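VP5 (Halorubrum pleomorphic virus 2, PDB 6QGI) is a surface envelope protein of a pleomorphic virus of haloarchaea and probably drives fusion of the viral membrane with that of the host cell. Local coordinates at residues S53-T58 / N118-E123; V60-I65 / T436-G441; S111-T116 / K229-E234; P315-L320 / E491-S496; A323-L328 / T338-V343. All coordinates share one frame; numbering follows the deposited sequence.

Interaction 1 of 5, residues S53-T58 / N118-E123; sequences STNAST and NESVAE
Asn55 and Ser120 supply the single point of touch between segments 53-58 and 118-123, with their CA atoms 8.4 Å apart. At the start of the first segment, the carbonyl of Ser53 is gripped twice by Ser57, through the backbone N and through OG, which lies 2.6 Å from Ser53 O and well above the carbonyl plane. Thr54 O is held the same way, but here Thr58 OG1 approaches in the carbonyl plane, 2.8 Å from Thr54 O. Asn55 then reaches across. Its CG is anti to the carbonyl carbon (chi1 -72°), and the amide projects from the helix so that ND2 donates to Ser120 OG over 3.0 Å, with an N-H...O angle of 156°. The hydroxyl oxygen lies 13° out of the Asn55 amide plane, so the donor is well aimed. Ser120 OG in turn gives its proton to Thr116 O one turn back in its own helix, which fixes the hydroxyl's rotation and leaves its oxygen to accept from Asn55. Thr116 also packs against the Asn55 side chain. At 56-58 the helix widens into a pi-type turn as it nears its end. A polar side-chain bridge of this kind, between two buried residues, joins helix 37-60 to helix 91-133 in a long-helix bundle.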
# COMPACT_ATOMS: atom_id res chain seq x y z
N SER A 53 8.98 -0.70 -2.09
CA SER A 53 7.78 -1.52 -2.04
C SER A 53 6.96 -1.23 -0.78
O SER A 53 5.76 -1.03 -0.91
CB SER A 53 8.13 -3.00 -2.11
OG SER A 53 6.96 -3.75 -2.40
N THR A 54 7.59 -1.17 0.42
CA THR A 54 6.88 -0.89 1.69
C THR A 54 6.39 0.57 1.74
O THR A 54 5.35 0.83 2.35
CB THR A 54 7.73 -1.23 2.93
OG1 THR A 54 8.91 -0.43 2.96
CG2 THR A 54 8.08 -2.72 3.02
N ASN A 55 7.12 1.53 1.11
CA ASN A 55 6.69 2.93 1.05
C ASN A 55 5.51 3.09 0.10
O ASN A 55 4.64 3.93 0.33
CB ASN A 55 7.83 3.86 0.63
CG ASN A 55 8.89 4.08 1.67
OD1 ASN A 55 8.77 3.68 2.83
ND2 ASN A 55 9.98 4.72 1.28
N ALA A 56 5.48 2.26 -0.97
CA ALA A 56 4.41 2.24 -1.97
C ALA A 56 3.18 1.54 -1.39
O ALA A 56 2.07 2.04 -1.54
CB ALA A 56 4.88 1.53 -3.23
N SER A 57 3.40 0.40 -0.69
CA SER A 57 2.33 -0.40 -0.07
C SER A 57 1.53 0.40 0.93
O SER A 57 0.34 0.15 1.10
CB SER A 57 2.91 -1.63 0.62
OG SER A 57 3.61 -2.45 -0.30
N THR A 58 2.19 1.35 1.61
CA THR A 58 1.54 2.14 2.64
C THR A 58 1.20 3.56 2.17
O THR A 58 0.02 3.91 2.19
CB THR A 58 2.39 2.18 3.92
OG1 THR A 58 3.68 2.72 3.63
CG2 THR A 58 2.51 0.81 4.60
N ASN A 118 11.26 9.23 7.27
CA ASN A 118 12.40 9.28 8.19
C ASN A 118 13.14 7.95 8.25
O ASN A 118 14.37 7.95 8.14
CB ASN A 118 11.95 9.71 9.59
CG ASN A 118 11.61 11.17 9.67
OD1 ASN A 118 11.79 11.93 8.72
ND2 ASN A 118 11.08 11.59 10.81
N GLU A 119 12.41 6.81 8.32
CA GLU A 119 13.00 5.47 8.32
C GLU A 119 13.72 5.18 7.02
O GLU A 119 14.74 4.48 7.03
CB GLU A 119 11.95 4.39 8.60
CG GLU A 119 12.51 3.19 9.36
CD GLU A 119 13.19 3.47 10.69
OE1 GLU A 119 12.73 4.39 11.42
OE2 GLU A 119 14.17 2.77 11.01
N SER A 120 13.23 5.73 5.90
CA SER A 120 13.84 5.57 4.58
C SER A 120 15.17 6.36 4.49
O SER A 120 16.15 5.82 3.99
CB SER A 120 12.89 6.03 3.49
OG SER A 120 11.56 5.56 3.63
N VAL A 121 15.19 7.62 4.99
CA VAL A 121 16.37 8.51 4.99
C VAL A 121 17.42 7.94 5.96
O VAL A 121 18.60 7.91 5.61
CB VAL A 121 16.01 9.99 5.30
CG1 VAL A 121 17.26 10.88 5.35
CG2 VAL A 121 15.01 10.55 4.29
N ALA A 122 16.99 7.47 7.16
CA ALA A 122 17.86 6.86 8.18
C ALA A 122 18.57 5.62 7.62
O ALA A 122 19.78 5.46 7.81
CB ALA A 122 17.05 6.49 9.41
N GLU A 123 17.81 4.76 6.91
CA GLU A 123 18.29 3.55 6.25
C GLU A 123 19.26 3.91 5.13
O GLU A 123 20.27 3.22 4.97
CB GLU A 123 17.11 2.75 5.70
CG GLU A 123 17.43 1.36 5.21
CD GLU A 123 16.22 0.68 4.61
OE1 GLU A 123 15.86 -0.42 5.09
OE2 GLU A 123 15.63 1.24 3.67

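Interaction 2 of 5, residues V60-I65 / T436-G441; sequences VDNQNI and TIQLQG
Asp61 and Gln438 bring the two backbones nearest, CA to CA 8.1 Å, where the loop leaving helix 37-60 passes strand 434-439 too far off for backbone-to-backbone bonding, so side chains from 436-441 reach over to the loop. Gln438 has CG anti to the backbone N (chi1 -177°) and stays extended beyond, which carries its terminal amide straight across. As modelled, NE2 makes only a weak hydrogen bond to Asp61 O, 3.3 Å long and bent to 129° at the hydrogen, and another weak one to Gln440 OE1. Gln438 OE1 meanwhile lies 2.7 Å from Asp61 O and 2.8 Å from Asn62 OD1; both pairs are two acceptors, so the way this amide is turned is doubtful, and both NE2 bonds with it. The Asn62 and Gln438 side chains run alongside one another, pointing opposite ways, their amide planes 63° apart. Asn62 has its firm hydrogen bonds outside the two segments: Tyr344 OH at OD1, and the carbonyls of Ser57 and Thr58 at ND2, which tie the side chain back to the preceding helix. Gln440 turns at its second torsion and sets NE2 3.1 Å from Asp61 OD2, the two planes steeply inclined. Such a polar meeting of a post-helix loop with side chains of a strand in an antiparallel sheet marks a junction between the helical and beta parts of the fold.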
# COMPACT_ATOMS: atom_id res chain seq x y z
N VAL A 60 2.92 5.81 -0.87
CA VAL A 60 3.08 6.24 -2.26
C VAL A 60 1.97 5.73 -3.19
O VAL A 60 1.47 6.52 -3.99
CB VAL A 60 4.50 5.91 -2.82
CG1 VAL A 60 4.71 6.47 -4.22
CG2 VAL A 60 5.58 6.44 -1.87
N ASP A 61 1.57 4.45 -3.09
CA ASP A 61 0.54 3.91 -3.99
C ASP A 61 -0.90 4.23 -3.56
O ASP A 61 -1.82 4.00 -4.34
CB ASP A 61 0.70 2.39 -4.15
CG ASP A 61 1.76 1.97 -5.17
OD1 ASP A 61 2.49 2.86 -5.67
OD2 ASP A 61 1.84 0.76 -5.48
N ASN A 62 -1.10 4.81 -2.36
CA ASN A 62 -2.44 5.10 -1.87
C ASN A 62 -2.60 6.59 -1.51
O ASN A 62 -2.73 6.93 -0.34
CB ASN A 62 -2.78 4.20 -0.66
CG ASN A 62 -2.31 2.77 -0.80
OD1 ASN A 62 -2.61 2.08 -1.76
ND2 ASN A 62 -1.53 2.30 0.16
N GLN A 63 -2.63 7.46 -2.52
CA GLN A 63 -2.79 8.90 -2.34
C GLN A 63 -4.26 9.29 -2.37
O GLN A 63 -4.62 10.39 -1.95
CB GLN A 63 -2.04 9.70 -3.43
CG GLN A 63 -0.77 9.04 -3.97
CD GLN A 63 -1.01 8.11 -5.13
OE1 GLN A 63 -2.11 7.60 -5.35
NE2 GLN A 63 0.03 7.87 -5.91
N ASN A 64 -5.11 8.37 -2.87
CA ASN A 64 -6.54 8.59 -3.05
C ASN A 64 -7.39 8.11 -1.87
O ASN A 64 -8.62 8.11 -1.97
CB ASN A 64 -7.01 7.92 -4.34
CG ASN A 64 -6.42 8.55 -5.57
OD1 ASN A 64 -6.39 9.78 -5.73
ND2 ASN A 64 -5.94 7.71 -6.48
N ILE A 65 -6.75 7.75 -0.74
CA ILE A 65 -7.44 7.31 0.48
C ILE A 65 -7.59 8.51 1.44
O ILE A 65 -8.23 8.38 2.49
CB ILE A 65 -6.75 6.09 1.17
CG1 ILE A 65 -5.29 6.40 1.58
CG2 ILE A 65 -6.86 4.82 0.31
CD1 ILE A 65 -4.75 5.63 2.68
N THR A 436 -5.51 -7.66 0.95
CA THR A 436 -5.96 -6.61 0.04
C THR A 436 -4.77 -6.16 -0.79
O THR A 436 -3.72 -5.80 -0.24
CB THR A 436 -6.62 -5.45 0.79
OG1 THR A 436 -7.72 -5.95 1.54
CG2 THR A 436 -7.10 -4.34 -0.14
N ILE A 437 -4.92 -6.21 -2.11
CA ILE A 437 -3.89 -5.83 -3.08
C ILE A 437 -4.40 -4.67 -3.93
O ILE A 437 -5.61 -4.53 -4.12
CB ILE A 437 -3.44 -7.04 -3.95
CG1 ILE A 437 -4.62 -7.64 -4.77
CG2 ILE A 437 -2.77 -8.11 -3.08
CD1 ILE A 437 -4.25 -8.47 -5.96
N GLN A 438 -3.49 -3.83 -4.44
CA GLN A 438 -3.88 -2.74 -5.34
C GLN A 438 -3.56 -3.19 -6.75
O GLN A 438 -2.40 -3.46 -7.05
CB GLN A 438 -3.19 -1.41 -4.98
CG GLN A 438 -3.64 -0.26 -5.88
CD GLN A 438 -2.96 1.05 -5.58
OE1 GLN A 438 -2.95 1.52 -4.45
NE2 GLN A 438 -2.41 1.68 -6.61
N LEU A 439 -4.58 -3.29 -7.62
CA LEU A 439 -4.40 -3.73 -9.00
C LEU A 439 -3.79 -2.61 -9.84
O LEU A 439 -4.37 -1.53 -9.93
CB LEU A 439 -5.74 -4.19 -9.60
CG LEU A 439 -6.48 -5.28 -8.82
CD1 LEU A 439 -7.88 -5.49 -9.35
CD2 LEU A 439 -5.73 -6.60 -8.84
N GLN A 440 -2.60 -2.87 -10.41
CA GLN A 440 -1.85 -1.92 -11.23
C GLN A 440 -1.95 -2.31 -12.69
O GLN A 440 -2.20 -1.46 -13.56
CB GLN A 440 -0.37 -1.88 -10.80
CG GLN A 440 -0.10 -2.00 -9.30
CD GLN A 440 -0.35 -0.73 -8.53
OE1 GLN A 440 -0.73 0.32 -9.08
NE2 GLN A 440 -0.15 -0.80 -7.23
N GLY A 441 -1.75 -3.61 -12.95
CA GLY A 441 -1.81 -4.19 -14.29
C GLY A 441 -3.20 -4.59 -14.69
O GLY A 441 -4.08 -4.78 -13.84

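Interaction 3 of 5, residues S111-T116 / K229-E234; sequences SNFLKT and KPIYDE
In the helical part of VP5, two long helices packed side by side meet where Phe113 of helix 91-133 presses onto Ile231 and Tyr232 of helix 225-253. The chains run antiparallel here, and the CA atoms of Phe113 and Tyr232 approach to 8.4 Å. Phe113 is the wedge: with CG anti to the backbone N (chi1 175°) the ring stands out from its helix and reaches the Ile231 side chain and the start of Tyr232. Its CE1 touches Ile231 CG2 at 3.6 Å. On the other side of the ring tip, Phe113 CE2 lies 4.0 Å from Tyr232 CB, while CZ sits 4.0 Å from Tyr232 N. The ring meets Ile231 CG2 and Tyr232 N obliquely. The Tyr232 side chain runs at about a right angle to that of Phe113, so it offers its root and not its phenol. Trp228, whose ring meets that of Phe113 at about 50°, and Ile59 from helix 37-60 also pack against Phe113. Some polar bonds stay within a helix. Thr116 OG1 bonds to Asn112 O at 2.7 Å, arriving from the face opposite to that used by Thr116 N. Lys229 NZ forms a salt bridge one turn along to Asp233 OD1 at 2.8 Å, using the carboxylate's syn lone pair, and has a second partner in Met196 O. A kink marks helix 225-253 around Pro230, where the N atoms of 230 and 231 have no bond to the preceding turn. An aromatic side chain laid against the neighbouring helix in this way is apolar packing between antiparallel helices.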
# COMPACT_ATOMS: atom_id res chain seq x y z
N SER A 111 2.37 12.23 11.32
CA SER A 111 3.48 11.56 12.00
C SER A 111 3.80 10.24 11.33
O SER A 111 4.97 9.98 11.09
CB SER A 111 3.18 11.33 13.47
OG SER A 111 2.94 12.57 14.12
N ASN A 112 2.78 9.42 11.02
CA ASN A 112 2.97 8.12 10.37
C ASN A 112 3.61 8.28 9.00
O ASN A 112 4.53 7.53 8.68
CB ASN A 112 1.66 7.37 10.25
CG ASN A 112 1.14 6.81 11.55
OD1 ASN A 112 1.90 6.45 12.46
ND2 ASN A 112 -0.17 6.75 11.67
N PHE A 113 3.14 9.27 8.23
CA PHE A 113 3.62 9.60 6.89
C PHE A 113 5.09 10.07 6.93
O PHE A 113 5.87 9.69 6.07
CB PHE A 113 2.71 10.67 6.27
CG PHE A 113 3.13 11.21 4.92
CD1 PHE A 113 2.83 10.53 3.76
CD2 PHE A 113 3.78 12.43 4.82
CE1 PHE A 113 3.22 11.03 2.51
CE2 PHE A 113 4.16 12.94 3.57
CZ PHE A 113 3.87 12.23 2.43
N LEU A 114 5.44 10.90 7.92
CA LEU A 114 6.79 11.45 8.03
C LEU A 114 7.77 10.45 8.66
O LEU A 114 8.94 10.49 8.31
CB LEU A 114 6.81 12.78 8.80
CG LEU A 114 6.05 13.92 8.10
CD1 LEU A 114 5.88 15.12 9.01
CD2 LEU A 114 6.65 14.26 6.75
N LYS A 115 7.28 9.53 9.53
CA LYS A 115 8.11 8.49 10.13
C LYS A 115 8.54 7.48 9.07
O LYS A 115 9.67 6.97 9.11
CB LYS A 115 7.37 7.78 11.27
CG LYS A 115 7.46 8.46 12.62
CD LYS A 115 6.64 7.73 13.67
CE LYS A 115 6.33 8.61 14.86
NZ LYS A 115 7.55 8.93 15.65
N THR A 116 7.65 7.20 8.09
CA THR A 116 7.87 6.31 6.96
C THR A 116 9.01 6.88 6.09
O THR A 116 9.86 6.11 5.65
CB THR A 116 6.57 6.12 6.16
OG1 THR A 116 5.54 5.69 7.04
CG2 THR A 116 6.72 5.11 5.01
N LYS A 229 5.43 14.77 -2.22
CA LYS A 229 4.89 16.14 -2.22
C LYS A 229 3.38 16.17 -2.57
O LYS A 229 2.66 16.85 -1.83
CB LYS A 229 5.70 17.06 -3.16
CG LYS A 229 5.18 18.49 -3.27
CD LYS A 229 5.24 19.24 -1.95
CE LYS A 229 4.97 20.71 -2.13
NZ LYS A 229 4.66 21.37 -0.83
N PRO A 230 2.85 15.47 -3.61
CA PRO A 230 1.40 15.53 -3.85
C PRO A 230 0.58 14.96 -2.69
O PRO A 230 -0.49 15.50 -2.40
CB PRO A 230 1.21 14.69 -5.12
CG PRO A 230 2.54 14.63 -5.75
CD PRO A 230 3.50 14.61 -4.61
N ILE A 231 1.08 13.89 -2.02
CA ILE A 231 0.39 13.26 -0.88
C ILE A 231 0.38 14.24 0.31
O ILE A 231 -0.68 14.40 0.93
CB ILE A 231 0.97 11.87 -0.49
CG1 ILE A 231 1.00 10.93 -1.70
CG2 ILE A 231 0.17 11.24 0.66
CD1 ILE A 231 1.95 9.79 -1.59
N TYR A 232 1.53 14.90 0.61
CA TYR A 232 1.63 15.89 1.69
C TYR A 232 0.67 17.06 1.45
O TYR A 232 -0.04 17.45 2.37
CB TYR A 232 3.08 16.43 1.86
CG TYR A 232 3.14 17.68 2.71
CD1 TYR A 232 3.01 17.62 4.10
CD2 TYR A 232 3.22 18.94 2.12
CE1 TYR A 232 2.97 18.77 4.87
CE2 TYR A 232 3.18 20.11 2.89
CZ TYR A 232 3.06 20.02 4.27
OH TYR A 232 3.04 21.16 5.04
N ASP A 233 0.69 17.65 0.22
CA ASP A 233 -0.13 18.79 -0.20
C ASP A 233 -1.62 18.50 -0.06
O ASP A 233 -2.34 19.35 0.45
CB ASP A 233 0.18 19.20 -1.65
CG ASP A 233 1.47 19.96 -1.85
OD1 ASP A 233 2.06 20.42 -0.84
OD2 ASP A 233 1.89 20.13 -3.02
N GLU A 234 -2.06 17.29 -0.49
CA GLU A 234 -3.46 16.84 -0.39
C GLU A 234 -3.83 16.64 1.09
O GLU A 234 -4.93 17.02 1.48
CB GLU A 234 -3.68 15.54 -1.19
CG GLU A 234 -5.14 15.23 -1.47
CD GLU A 234 -5.41 14.00 -2.33
OE1 GLU A 234 -4.72 13.83 -3.37
OE2 GLU A 234 -6.32 13.22 -1.98

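Interaction 4 of 5, residues P315-L320 / E491-S496; sequences PGTFAL and EKYEQS
The phenol ring of Tyr493 is met by Thr317 at its edge: OG1 of the threonine lies near the ring plane, 3.2 Å from both OH and CE1 of Tyr493, and strand 315-320 places nothing over either face. Further side chains round this ring come from Val297 and Ala299 of a neighbouring strand and from Met283. The other flat group, the ring of Phe318, takes no part in the meeting; its CB points away from the helix, and the ring packs edge-to-face with Phe345. Thr317 OG1 and Tyr493 OH are joined by a hydrogen bond in which either could be the donor. The threonine and the tyrosine point toward each other from the strand and the helix. In Thr317, OG1 stands between the backbone N and the carbonyl carbon (chi1 48°), which aims the hydroxyl at the helix while keeping it within weak bonding range of Thr346 O on the adjoining strand. The next carbonyl, Phe318 O, is 4.3 Å from Tyr493 OH, too long for a bond. On the helix, Ser496 OG folds back to Tyr493 O at 2.9 Å, approaching at a C=O...O angle of only 109° and tilted from the carbonyl plane. CA atoms of Thr317 and Tyr493 remain 9.4 Å apart, so the contact rests on the long reach of the tyrosine. It is the pattern of a helix, here the last one modelled, laid against an antiparallel beta-sheet.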
# COMPACT_ATOMS: atom_id res chain seq x y z
N PRO A 315 -9.95 -15.31 -7.01
CA PRO A 315 -11.33 -14.91 -6.64
C PRO A 315 -11.35 -13.91 -5.47
O PRO A 315 -10.70 -14.14 -4.45
CB PRO A 315 -11.99 -16.23 -6.26
CG PRO A 315 -10.84 -17.17 -5.92
CD PRO A 315 -9.53 -16.51 -6.26
N GLY A 316 -12.11 -12.83 -5.61
CA GLY A 316 -12.20 -11.83 -4.55
C GLY A 316 -13.16 -10.69 -4.79
O GLY A 316 -13.82 -10.61 -5.83
N THR A 317 -13.24 -9.79 -3.80
CA THR A 317 -14.13 -8.62 -3.82
C THR A 317 -13.35 -7.35 -4.16
O THR A 317 -12.16 -7.23 -3.83
CB THR A 317 -14.87 -8.48 -2.49
OG1 THR A 317 -13.94 -8.61 -1.41
CG2 THR A 317 -16.00 -9.49 -2.33
N PHE A 318 -14.04 -6.40 -4.81
CA PHE A 318 -13.50 -5.12 -5.25
C PHE A 318 -13.81 -3.96 -4.32
O PHE A 318 -14.86 -3.91 -3.67
CB PHE A 318 -14.03 -4.76 -6.64
CG PHE A 318 -13.42 -5.49 -7.81
CD1 PHE A 318 -12.15 -5.15 -8.28
CD2 PHE A 318 -14.14 -6.46 -8.49
CE1 PHE A 318 -11.61 -5.81 -9.39
CE2 PHE A 318 -13.59 -7.11 -9.60
CZ PHE A 318 -12.33 -6.78 -10.04
N ALA A 319 -12.88 -3.01 -4.32
CA ALA A 319 -12.95 -1.73 -3.63
C ALA A 319 -12.44 -0.68 -4.59
O ALA A 319 -11.41 -0.90 -5.25
CB ALA A 319 -12.11 -1.77 -2.36
N LEU A 320 -13.19 0.40 -4.75
CA LEU A 320 -12.79 1.48 -5.65
C LEU A 320 -12.72 2.77 -4.89
O LEU A 320 -13.67 3.09 -4.16
CB LEU A 320 -13.80 1.62 -6.81
CG LEU A 320 -13.90 0.51 -7.87
CD1 LEU A 320 -14.80 0.95 -8.99
CD2 LEU A 320 -12.57 0.23 -8.53
N GLU A 491 -19.43 -7.15 9.15
CA GLU A 491 -20.05 -8.47 9.29
C GLU A 491 -20.00 -9.27 7.97
O GLU A 491 -19.69 -10.46 8.01
CB GLU A 491 -21.50 -8.35 9.78
CG GLU A 491 -21.61 -8.08 11.28
CD GLU A 491 -23.01 -7.84 11.82
OE1 GLU A 491 -23.89 -7.39 11.06
OE2 GLU A 491 -23.21 -8.08 13.04
N LYS A 492 -20.24 -8.60 6.82
CA LYS A 492 -20.19 -9.20 5.48
C LYS A 492 -18.82 -9.80 5.19
O LYS A 492 -18.74 -10.93 4.68
CB LYS A 492 -20.54 -8.16 4.40
CG LYS A 492 -22.03 -7.87 4.26
CD LYS A 492 -22.28 -6.66 3.37
CE LYS A 492 -23.71 -6.20 3.42
NZ LYS A 492 -23.97 -5.14 2.40
N TYR A 493 -17.73 -9.07 5.52
CA TYR A 493 -16.36 -9.54 5.30
C TYR A 493 -15.95 -10.58 6.33
O TYR A 493 -15.22 -11.51 5.98
CB TYR A 493 -15.37 -8.37 5.29
CG TYR A 493 -15.25 -7.73 3.93
CD1 TYR A 493 -14.50 -8.31 2.92
CD2 TYR A 493 -15.95 -6.56 3.63
CE1 TYR A 493 -14.42 -7.75 1.65
CE2 TYR A 493 -15.85 -5.96 2.37
CZ TYR A 493 -15.10 -6.57 1.38
OH TYR A 493 -14.99 -6.02 0.13
N GLU A 494 -16.45 -10.45 7.58
CA GLU A 494 -16.18 -11.40 8.67
C GLU A 494 -16.83 -12.75 8.38
O GLU A 494 -16.27 -13.79 8.75
CB GLU A 494 -16.68 -10.84 10.01
CG GLU A 494 -15.75 -9.79 10.59
CD GLU A 494 -15.75 -9.69 12.11
OE1 GLU A 494 -15.29 -10.65 12.77
OE2 GLU A 494 -16.17 -8.63 12.63
N GLN A 495 -17.99 -12.75 7.69
CA GLN A 495 -18.71 -13.96 7.29
C GLN A 495 -17.98 -14.66 6.15
O GLN A 495 -17.79 -15.88 6.20
CB GLN A 495 -20.15 -13.63 6.87
CG GLN A 495 -21.13 -13.47 8.04
CD GLN A 495 -22.33 -12.61 7.71
OE1 GLN A 495 -22.86 -12.63 6.59
NE2 GLN A 495 -22.80 -11.85 8.69
N SER A 496 -17.54 -13.90 5.13
CA SER A 496 -16.83 -14.42 3.95
C SER A 496 -15.43 -14.95 4.28
O SER A 496 -14.96 -15.87 3.59
CB SER A 496 -16.73 -13.34 2.87
OG SER A 496 -15.90 -12.26 3.27

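Interaction 5 of 5, residues A323-L328 / T338-V343; sequences ASDGPL and TFSGDV
Asp325 receives two consecutive backbone N-H groups, those of Ser340 and Gly341, and thereby joins the two loops that flank the short strand 333-334 in the long connection between the paired antiparallel strands 312-320 and 343-355. Each carboxylate oxygen takes one backbone N-H. Gly341 N bonds to Asp325 OD2 at 3.2 Å with an angle of 153°, entering on the syn lone pair. Ser340 N reaches Asp325 OD1 at 3.1 Å from above the carboxylate plane, a more bent bond. The torsion that permits this is chi1 -55°, which puts CG of Asp325 beside its own backbone N and turns the carboxylate to the opposite loop. A water lies 2.8 Å from Asp325 OD2 and 3.0 Å from Asp342 O, just before strand 343-355; within bonding range of both, it may bridge them but cannot be shown to donate to both at once. The amide N of Asp342 is satisfied by Thr321 OG1, and Asp342 OD2 accepts from Asn64 ND2. With two amides and a water around it, the Asp325 carboxylate would probably be stabilised as an anion. Apolar packing backs these bonds. Asp325 CB lies over one face of the Phe339 ring, a CH-pi contact 4.3 Å from the centroid and 24° off the normal, while Leu328 CD2 approaches CZ of that ring obliquely. Val343 CG2 lies in plane at the ring edge. The fit is tight where the carboxylate passes the root of the aromatic side chain, Asp325 OD2 being 3.0 Å from Phe339 CB.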
# COMPACT_ATOMS: atom_id res chain seq x y z
N ALA A 323 -15.69 5.32 -7.50
CA ALA A 323 -16.70 4.42 -8.08
C ALA A 323 -17.10 4.84 -9.51
O ALA A 323 -17.86 4.12 -10.17
CB ALA A 323 -17.92 4.36 -7.19
N SER A 324 -16.56 5.99 -10.00
CA SER A 324 -16.73 6.55 -11.35
C SER A 324 -16.07 5.65 -12.38
O SER A 324 -16.51 5.59 -13.53
CB SER A 324 -16.14 7.95 -11.41
OG SER A 324 -16.32 8.55 -12.68
N ASP A 325 -15.02 4.93 -11.96
CA ASP A 325 -14.32 3.93 -12.75
C ASP A 325 -15.27 2.76 -12.97
O ASP A 325 -15.31 2.17 -14.05
CB ASP A 325 -13.03 3.48 -12.04
CG ASP A 325 -12.07 4.60 -11.67
OD1 ASP A 325 -12.27 5.73 -12.15
OD2 ASP A 325 -11.12 4.34 -10.91
N GLY A 326 -16.07 2.48 -11.94
CA GLY A 326 -17.10 1.46 -11.96
C GLY A 326 -18.36 1.92 -12.66
O GLY A 326 -18.46 3.07 -13.09
N PRO A 327 -19.37 1.03 -12.78
CA PRO A 327 -19.38 -0.35 -12.28
C PRO A 327 -18.64 -1.32 -13.19
O PRO A 327 -18.85 -1.35 -14.40
CB PRO A 327 -20.88 -0.68 -12.21
CG PRO A 327 -21.49 0.14 -13.30
CD PRO A 327 -20.65 1.39 -13.41
N LEU A 328 -17.74 -2.11 -12.59
CA LEU A 328 -16.98 -3.15 -13.26
C LEU A 328 -17.95 -4.23 -13.72
O LEU A 328 -18.92 -4.52 -13.01
CB LEU A 328 -15.90 -3.72 -12.32
CG LEU A 328 -14.98 -2.69 -11.66
CD1 LEU A 328 -13.97 -3.35 -10.77
CD2 LEU A 328 -14.27 -1.82 -12.69
N THR A 338 -5.85 3.60 -16.50
CA THR A 338 -6.75 4.56 -17.15
C THR A 338 -7.81 5.04 -16.15
O THR A 338 -8.58 5.95 -16.46
CB THR A 338 -7.41 3.94 -18.39
OG1 THR A 338 -8.24 2.85 -17.98
CG2 THR A 338 -6.40 3.49 -19.44
N PHE A 339 -7.86 4.40 -14.96
CA PHE A 339 -8.82 4.73 -13.92
C PHE A 339 -8.44 6.00 -13.19
O PHE A 339 -7.26 6.21 -12.91
CB PHE A 339 -8.96 3.57 -12.92
CG PHE A 339 -9.54 2.28 -13.48
CD1 PHE A 339 -10.20 2.27 -14.70
CD2 PHE A 339 -9.47 1.11 -12.76
CE1 PHE A 339 -10.72 1.08 -15.22
CE2 PHE A 339 -9.98 -0.09 -13.29
CZ PHE A 339 -10.60 -0.09 -14.51
N SER A 340 -9.43 6.86 -12.89
CA SER A 340 -9.24 8.13 -12.17
C SER A 340 -8.73 7.88 -10.74
O SER A 340 -7.89 8.65 -10.25
CB SER A 340 -10.54 8.93 -12.12
OG SER A 340 -11.05 9.19 -13.42
N GLY A 341 -9.23 6.83 -10.11
CA GLY A 341 -8.84 6.44 -8.76
C GLY A 341 -8.00 5.18 -8.73
O GLY A 341 -7.42 4.79 -9.75
N ASP A 342 -7.93 4.53 -7.56
CA ASP A 342 -7.18 3.30 -7.33
C ASP A 342 -8.12 2.11 -7.13
O ASP A 342 -9.19 2.25 -6.53
CB ASP A 342 -6.23 3.45 -6.14
CG ASP A 342 -5.08 4.43 -6.37
OD1 ASP A 342 -4.39 4.31 -7.41
OD2 ASP A 342 -4.87 5.31 -5.51
N VAL A 343 -7.71 0.94 -7.65
CA VAL A 343 -8.46 -0.32 -7.56
C VAL A 343 -7.86 -1.21 -6.49
O VAL A 343 -6.67 -1.51 -6.56
CB VAL A 343 -8.51 -1.09 -8.91
CG1 VAL A 343 -9.38 -2.35 -8.79
CG2 VAL A 343 -9.02 -0.21 -10.02
O HOH W 1 -11.19 3.91 -8.10

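How the interactions relate
From the N terminus, segments 53-58 and 60-65 open interactions 1 and 2 in succession, joined by probable hydrogen bonds from Asn55 O to Val60 N and from Ala56 O to Asp61 N. Interaction 3 opens at 111-116 before 118-123 closes interaction 1, so these two cross, as do interactions 1 and 2; it closes at 229-234, wholly within the span of interaction 2. All three helices belong to one bundle. Interaction 4 opens at 315-320, and interaction 5 closes its short loop soon after, inside the spans of both interactions 2 and 4. Segment 436-441 then closes interaction 2, tying bundle to beta region and crossing interaction 4, which 491-496 closes by bringing the last modelled helix onto that region.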